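Local coordinates for protein putative polyketide synthase (Brevibacillus brevis, PDB 6HP2) that serves as the O-methyltransferase domain of a trans-AT polyketide synthase, here with S-adenosyl-L-homocysteine bound, and probably takes part in making the antibiotic bacillaene, at residues 118-132 with 147-161. Sequence-based numbering, arbitrary orientation.
Sequences PHIKTHGFTITKAQA and RAKIFNKDSSKDAFP. With SAH (S-adenosyl-L-homocysteine), chain B.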
loop_
_atom_site.group_PDB
_atom_site.type_symbol
_atom_site.label_atom_id
_atom_site.label_comp_id
_atom_site.label_asym_id
_atom_site.label_seq_id
_atom_site.Cartn_x
_atom_site.Cartn_y
_atom_site.Cartn_z
ATOM N N PRO A 118 21.000 -0.464 -7.364
ATOM C CA PRO A 118 21.443 -1.658 -8.099
ATOM C C PRO A 118 21.988 -2.769 -7.235
ATOM O O PRO A 118 22.119 -3.879 -7.753
ATOM C CB PRO A 118 22.529 -1.110 -9.037
ATOM C CG PRO A 118 22.168 0.278 -9.248
ATOM C CD PRO A 118 21.563 0.769 -7.945
ATOM N N HIS A 119 22.329 -2.524 -5.960
ATOM C CA HIS A 119 22.781 -3.609 -5.086
ATOM C C HIS A 119 21.643 -4.453 -4.519
ATOM O O HIS A 119 21.885 -5.527 -3.960
ATOM C CB HIS A 119 23.608 -3.031 -3.919
ATOM C CG HIS A 119 22.772 -2.296 -2.905
ATOM N ND1 HIS A 119 22.433 -0.964 -3.030
ATOM C CD2 HIS A 119 22.244 -2.700 -1.729
ATOM C CE1 HIS A 119 21.696 -0.589 -1.995
ATOM N NE2 HIS A 119 21.568 -1.625 -1.190
ATOM N N ILE A 120 20.374 -4.027 -4.671
ATOM C CA ILE A 120 19.273 -4.716 -4.041
ATOM C C ILE A 120 18.682 -5.758 -4.995
ATOM O O ILE A 120 18.601 -5.548 -6.192
ATOM C CB ILE A 120 18.203 -3.701 -3.610
ATOM C CG1 ILE A 120 18.796 -2.719 -2.580
ATOM C CG2 ILE A 120 16.990 -4.467 -3.003
ATOM C CD1 ILE A 120 17.755 -1.805 -1.947
ATOM N N LYS A 121 18.219 -6.865 -4.442
ATOM C CA LYS A 121 17.423 -7.860 -5.150
ATOM C C LYS A 121 15.997 -7.751 -4.658
ATOM O O LYS A 121 15.748 -7.681 -3.444
ATOM C CB LYS A 121 17.961 -9.276 -4.922
ATOM C CG LYS A 121 19.376 -9.466 -5.510
ATOM C CD LYS A 121 19.878 -10.880 -5.297
ATOM C CE LYS A 121 21.283 -11.049 -5.881
ATOM N NZ LYS A 121 21.790 -12.436 -5.701
ATOM N N THR A 122 15.069 -7.672 -5.607
ATOM C CA THR A 122 13.662 -7.495 -5.292
ATOM C C THR A 122 12.834 -8.665 -5.803
ATOM O O THR A 122 13.056 -9.155 -6.922
ATOM C CB THR A 122 13.113 -6.193 -5.902
ATOM O OG1 THR A 122 13.255 -6.200 -7.325
ATOM C CG2 THR A 122 13.773 -4.990 -5.322
ATOM N N HIS A 123 11.897 -9.110 -4.966
ATOM C CA HIS A 123 10.931 -10.138 -5.309
ATOM C C HIS A 123 9.522 -9.556 -5.182
ATOM O O HIS A 123 9.257 -8.792 -4.254
ATOM C CB HIS A 123 11.015 -11.335 -4.365
ATOM C CG HIS A 123 12.188 -12.219 -4.592
ATOM N ND1 HIS A 123 12.547 -13.206 -3.691
ATOM C CD2 HIS A 123 13.067 -12.292 -5.622
ATOM C CE1 HIS A 123 13.596 -13.852 -4.169
ATOM N NE2 HIS A 123 13.927 -13.319 -5.336
ATOM N N GLY A 124 8.652 -9.880 -6.136
ATOM C CA GLY A 124 7.218 -9.616 -6.015
ATOM C C GLY A 124 6.365 -10.865 -6.148
ATOM O O GLY A 124 6.706 -11.800 -6.876
ATOM N N PHE A 125 5.252 -10.882 -5.398
ATOM C CA PHE A 125 4.189 -11.855 -5.532
ATOM C C PHE A 125 2.969 -11.061 -6.012
ATOM O O PHE A 125 2.653 -9.996 -5.448
ATOM C CB PHE A 125 3.810 -12.545 -4.229
ATOM C CG PHE A 125 4.590 -13.771 -3.876
ATOM C CD1 PHE A 125 5.859 -14.003 -4.362
ATOM C CD2 PHE A 125 3.999 -14.745 -3.068
ATOM C CE1 PHE A 125 6.517 -15.105 -4.044
ATOM C CE2 PHE A 125 4.688 -15.874 -2.730
ATOM C CZ PHE A 125 5.948 -16.056 -3.236
ATOM N N THR A 126 2.280 -11.585 -7.035
ATOM C CA THR A 126 0.943 -11.129 -7.352
ATOM C C THR A 126 0.094 -12.314 -7.748
ATOM O O THR A 126 0.548 -13.205 -8.469
ATOM C CB THR A 126 0.904 -10.091 -8.459
ATOM O OG1 THR A 126 -0.476 -9.758 -8.710
ATOM C CG2 THR A 126 1.606 -10.562 -9.740
ATOM N N ILE A 127 -1.138 -12.360 -7.230
ATOM C CA ILE A 127 -2.003 -13.503 -7.513
ATOM C C ILE A 127 -2.644 -13.429 -8.882
ATOM O O ILE A 127 -3.227 -14.424 -9.333
ATOM C CB ILE A 127 -3.086 -13.619 -6.425
ATOM C CG1 ILE A 127 -3.674 -15.017 -6.426
ATOM C CG2 ILE A 127 -4.147 -12.525 -6.605
ATOM C CD1 ILE A 127 -4.346 -15.371 -5.145
ATOM N N THR A 128 -2.528 -12.296 -9.563
ATOM C CA THR A 128 -3.087 -12.094 -10.905
ATOM C C THR A 128 -2.034 -12.459 -11.948
ATOM O O THR A 128 -1.001 -11.790 -12.077
ATOM C CB THR A 128 -3.525 -10.636 -11.059
ATOM O OG1 THR A 128 -4.288 -10.236 -9.902
ATOM C CG2 THR A 128 -4.341 -10.437 -12.330
ATOM N N LYS A 129 -2.292 -13.530 -12.691
ATOM C CA LYS A 129 -1.344 -13.991 -13.693
ATOM C C LYS A 129 -0.958 -12.885 -14.655
ATOM O O LYS A 129 0.229 -12.699 -14.926
ATOM C CB LYS A 129 -1.933 -15.175 -14.451
ATOM C CG LYS A 129 -0.936 -15.963 -15.276
ATOM C CD LYS A 129 -1.538 -17.310 -15.703
ATOM C CE LYS A 129 -0.489 -18.257 -16.269
ATOM N NZ LYS A 129 -0.105 -17.898 -17.660
ATOM N N ALA A 130 -1.951 -12.165 -15.219
ATOM C CA ALA A 130 -1.640 -11.140 -16.219
ATOM C C ALA A 130 -0.701 -10.071 -15.663
ATOM O O ALA A 130 0.114 -9.494 -16.387
ATOM C CB ALA A 130 -2.921 -10.496 -16.729
ATOM N N GLN A 131 -0.842 -9.748 -14.395
ATOM C CA GLN A 131 0.001 -8.743 -13.796
ATOM C C GLN A 131 1.409 -9.264 -13.685
ATOM O O GLN A 131 2.361 -8.522 -13.916
ATOM C CB GLN A 131 -0.510 -8.380 -12.397
ATOM C CG GLN A 131 -1.795 -7.576 -12.438
ATOM C CD GLN A 131 -2.228 -7.151 -11.004
ATOM O OE1 GLN A 131 -1.681 -7.618 -10.001
ATOM N NE2 GLN A 131 -3.170 -6.241 -10.930
ATOM N N ALA A 132 1.558 -10.540 -13.307
ATOM C CA ALA A 132 2.888 -11.122 -13.183
ATOM C C ALA A 132 3.574 -11.140 -14.532
ATOM O O ALA A 132 4.752 -10.775 -14.662
ATOM C CB ALA A 132 2.780 -12.539 -12.594
ATOM N N ARG A 147 18.206 -9.302 -10.906
ATOM C CA ARG A 147 17.957 -8.774 -9.559
ATOM C C ARG A 147 16.494 -8.559 -9.208
ATOM O O ARG A 147 16.184 -8.274 -8.049
ATOM C CB ARG A 147 18.687 -7.451 -9.375
ATOM C CG ARG A 147 20.185 -7.626 -9.330
ATOM C CD ARG A 147 20.859 -6.322 -9.023
ATOM N NE ARG A 147 20.635 -5.300 -10.044
ATOM C CZ ARG A 147 19.829 -4.255 -9.918
ATOM N NH1 ARG A 147 19.136 -4.049 -8.766
ATOM N NH2 ARG A 147 19.770 -3.359 -10.908
ATOM N N ALA A 148 15.592 -8.692 -10.146
ATOM C CA ALA A 148 14.163 -8.482 -9.872
ATOM C C ALA A 148 13.404 -9.621 -10.509
ATOM O O ALA A 148 13.742 -10.017 -11.632
ATOM C CB ALA A 148 13.679 -7.177 -10.430
ATOM N N LYS A 149 12.433 -10.176 -9.771
ATOM C CA LYS A 149 11.666 -11.289 -10.289
ATOM C C LYS A 149 10.277 -11.241 -9.661
ATOM O O LYS A 149 10.135 -11.009 -8.450
ATOM C CB LYS A 149 12.321 -12.629 -10.002
ATOM C CG LYS A 149 11.647 -13.799 -10.729
ATOM C CD LYS A 149 12.356 -15.117 -10.448
ATOM C CE LYS A 149 11.795 -16.247 -11.308
ATOM N NZ LYS A 149 12.559 -17.517 -11.147
ATOM N N ILE A 150 9.253 -11.494 -10.480
ATOM C CA ILE A 150 7.875 -11.496 -9.985
ATOM C C ILE A 150 7.272 -12.879 -10.155
ATOM O O ILE A 150 7.456 -13.522 -11.197
ATOM C CB ILE A 150 7.024 -10.439 -10.708
ATOM C CG1 ILE A 150 7.526 -9.060 -10.278
ATOM C CG2 ILE A 150 5.548 -10.634 -10.381
ATOM C CD1 ILE A 150 7.058 -7.925 -11.178
ATOM N N PHE A 151 6.564 -13.338 -9.136
ATOM C CA PHE A 151 5.979 -14.684 -9.114
ATOM C C PHE A 151 4.446 -14.573 -9.070
ATOM O O PHE A 151 3.912 -13.736 -8.370
ATOM C CB PHE A 151 6.430 -15.498 -7.880
ATOM C CG PHE A 151 7.909 -15.568 -7.697
ATOM C CD1 PHE A 151 8.559 -14.608 -6.956
ATOM C CD2 PHE A 151 8.628 -16.617 -8.208
ATOM C CE1 PHE A 151 9.935 -14.658 -6.768
ATOM C CE2 PHE A 151 10.020 -16.692 -8.029
ATOM C CZ PHE A 151 10.667 -15.707 -7.279
ATOM N N ASN A 152 3.745 -15.401 -9.843
ATOM C CA ASN A 152 2.279 -15.481 -9.837
ATOM C C ASN A 152 1.908 -16.435 -8.704
ATOM O O ASN A 152 1.799 -17.638 -8.901
ATOM C CB ASN A 152 1.762 -15.997 -11.182
ATOM C CG ASN A 152 0.240 -16.044 -11.197
ATOM O OD1 ASN A 152 -0.460 -15.324 -10.406
ATOM N ND2 ASN A 152 -0.273 -16.875 -11.962
ATOM N N LYS A 153 1.819 -15.925 -7.476
ATOM C CA LYS A 153 1.643 -16.767 -6.306
ATOM C C LYS A 153 0.742 -16.049 -5.306
ATOM O O LYS A 153 0.568 -14.827 -5.360
ATOM C CB LYS A 153 2.983 -17.070 -5.598
ATOM C CG LYS A 153 3.942 -17.993 -6.383
ATOM C CD LYS A 153 3.358 -19.327 -6.702
ATOM C CE LYS A 153 4.325 -20.167 -7.545
ATOM N NZ LYS A 153 3.695 -21.432 -8.017
ATOM N N ASP A 154 0.225 -16.821 -4.364
ATOM C CA ASP A 154 -0.739 -16.371 -3.351
ATOM C C ASP A 154 0.030 -16.191 -2.021
ATOM O O ASP A 154 0.532 -17.148 -1.438
ATOM C CB ASP A 154 -1.859 -17.400 -3.243
ATOM C CG ASP A 154 -2.866 -17.081 -2.131
ATOM O OD1 ASP A 154 -2.649 -16.207 -1.258
ATOM O OD2 ASP A 154 -3.920 -17.733 -2.134
ATOM N N SER A 155 0.166 -14.941 -1.585
ATOM C CA SER A 155 0.985 -14.618 -0.436
ATOM C C SER A 155 0.407 -15.154 0.879
ATOM O O SER A 155 1.100 -15.104 1.906
ATOM C CB SER A 155 1.130 -13.116 -0.330
ATOM O OG SER A 155 1.734 -12.557 -1.432
ATOM N N SER A 156 -0.825 -15.671 0.878
ATOM C CA SER A 156 -1.432 -16.282 2.056
ATOM C C SER A 156 -1.260 -17.780 2.080
ATOM O O SER A 156 -1.708 -18.427 3.032
ATOM C CB SER A 156 -2.940 -15.927 2.148
ATOM O OG SER A 156 -3.717 -16.579 1.170
ATOM N N LYS A 157 -0.626 -18.359 1.066
ATOM C CA LYS A 157 -0.528 -19.813 0.974
ATOM C C LYS A 157 0.850 -20.284 0.504
ATOM O O LYS A 157 1.367 -21.287 1.002
ATOM C CB LYS A 157 -1.561 -20.382 0.014
ATOM C CG LYS A 157 -3.003 -20.116 0.426
ATOM C CD LYS A 157 -3.989 -20.883 -0.421
ATOM C CE LYS A 157 -5.428 -20.515 -0.055
ATOM N NZ LYS A 157 -5.721 -20.598 1.411
ATOM N N ASP A 158 1.430 -19.594 -0.481
ATOM C CA ASP A 158 2.754 -19.946 -1.007
ATOM C C ASP A 158 3.850 -19.253 -0.199
ATOM O O ASP A 158 3.877 -18.023 -0.128
ATOM C CB ASP A 158 2.849 -19.542 -2.468
ATOM C CG ASP A 158 1.805 -20.255 -3.349
ATOM O OD1 ASP A 158 1.777 -21.491 -3.337
ATOM O OD2 ASP A 158 1.002 -19.576 -3.999
ATOM N N ALA A 159 4.771 -20.036 0.358
ATOM C CA ALA A 159 5.816 -19.475 1.206
ATOM C C ALA A 159 6.692 -18.544 0.385
ATOM O O ALA A 159 7.019 -18.842 -0.757
ATOM C CB ALA A 159 6.673 -20.594 1.820
ATOM N N PHE A 160 6.991 -17.373 0.921
ATOM C CA PHE A 160 7.913 -16.461 0.247
ATOM C C PHE A 160 9.286 -17.144 0.159
ATOM O O PHE A 160 9.648 -17.928 1.044
ATOM C CB PHE A 160 8.048 -15.122 0.993
ATOM C CG PHE A 160 6.790 -14.378 1.202
ATOM C CD1 PHE A 160 5.906 -14.171 0.181
ATOM C CD2 PHE A 160 6.486 -13.833 2.447
ATOM C CE1 PHE A 160 4.790 -13.463 0.400
ATOM C CE2 PHE A 160 5.349 -13.150 2.644
ATOM C CZ PHE A 160 4.502 -12.936 1.623
ATOM N N PRO A 161 10.015 -16.978 -0.945
ATOM C CA PRO A 161 11.166 -17.852 -1.176
ATOM C C PRO A 161 12.407 -17.477 -0.405
ATOM O O PRO A 161 13.288 -18.326 -0.287
ATOM C CB PRO A 161 11.396 -17.746 -2.687
ATOM C CG PRO A 161 10.854 -16.433 -3.049
ATOM C CD PRO A 161 9.691 -16.182 -2.129
HETATM N N SAH B . 0.935 -2.722 -4.547
HETATM C CA SAH B . 0.557 -2.446 -5.930
HETATM C CB SAH B . -0.761 -3.109 -6.307
HETATM C CG SAH B . -1.902 -2.920 -5.324
HETATM S SD SAH B . -3.456 -3.580 -5.996
HETATM C C SAH B . 0.491 -0.949 -6.100
HETATM O O SAH B . 0.219 -0.457 -7.195
HETATM O OXT SAH B . 0.728 -0.225 -5.138
HETATM C "C5'" SAH B . -3.523 -5.092 -5.007
HETATM C "C4'" SAH B . -2.451 -6.101 -5.415
HETATM O "O4'" SAH B . -2.483 -7.202 -4.479
HETATM C "C3'" SAH B . -2.778 -6.764 -6.794
HETATM O "O3'" SAH B . -1.516 -6.825 -7.476
HETATM C "C2'" SAH B . -3.296 -8.166 -6.479
HETATM O "O2'" SAH B . -3.032 -9.132 -7.452
HETATM C "C1'" SAH B . -2.530 -8.445 -5.166
HETATM N N9 SAH B . -3.086 -9.484 -4.305
HETATM C C8 SAH B . -4.336 -9.554 -3.756
HETATM N N7 SAH B . -4.399 -10.710 -3.088
HETATM C C5 SAH B . -3.199 -11.333 -3.157
HETATM C C6 SAH B . -2.705 -12.535 -2.665
HETATM N N6 SAH B . -3.396 -13.364 -1.885
HETATM N N1 SAH B . -1.405 -12.866 -2.915
HETATM C C2 SAH B . -0.613 -12.081 -3.732
HETATM N N3 SAH B . -1.124 -10.914 -4.240
HETATM C C4 SAH B . -2.397 -10.579 -3.992
#
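Phe125 and Phe151 sit beside each other on neighbouring parallel strands, 121-126 and 148-152, of a right-handed beta-alpha-beta crossover in the Rossmann-like methyltransferase fold; strand 148-152 is outermost in its sheet. Between Thr122 and Thr126 the backbone ladder is regular, reaching a bond from Thr126 N to Phe151 O (3.0 Å). The dense part is the face carrying the aromatic residues. There the flat Phe125 ring fills a slot: Lys153 CB makes a CH-pi contact over one face, 3.7 Å from the ring centroid, while Phe160 turns its edge to the opposite face. With CG placed beside its backbone N (chi1 -88°), Phe125 also brings CE1 to 3.6 Å from Phe151 CD1. Phe151 in turn points its edge at the face of His123, planes at 88°; the imidazole suits this partly exposed place, offering a face to Phe151 while its ND1 is hydrogen-bonded to Tyr164 OH. On the other face Gly124, having no side chain, leaves room for the branched Ile150 beside it, and the small Ala132 lets its helix approach Ile150 CG2. At the strands' start the Arg147 guanidinium has Pro118 CA over one face, and NH1 donates in plane to Ile120 O (3.0 Å) and also to Ala114 O. The packing thins toward solvent, where Lys149 and Lys153 carry their charged ends away from strand 121-126. At the strands' C-terminal ends the loops hold the ligand. Gln131 OE1 accepts from ribose O3' (2.7 Å), and Asp154 OD1 accepts a hydrogen bond from adenine N6. Next to it, Ser155 N donates almost straight to ligand N1 (2.9 Å, 174°).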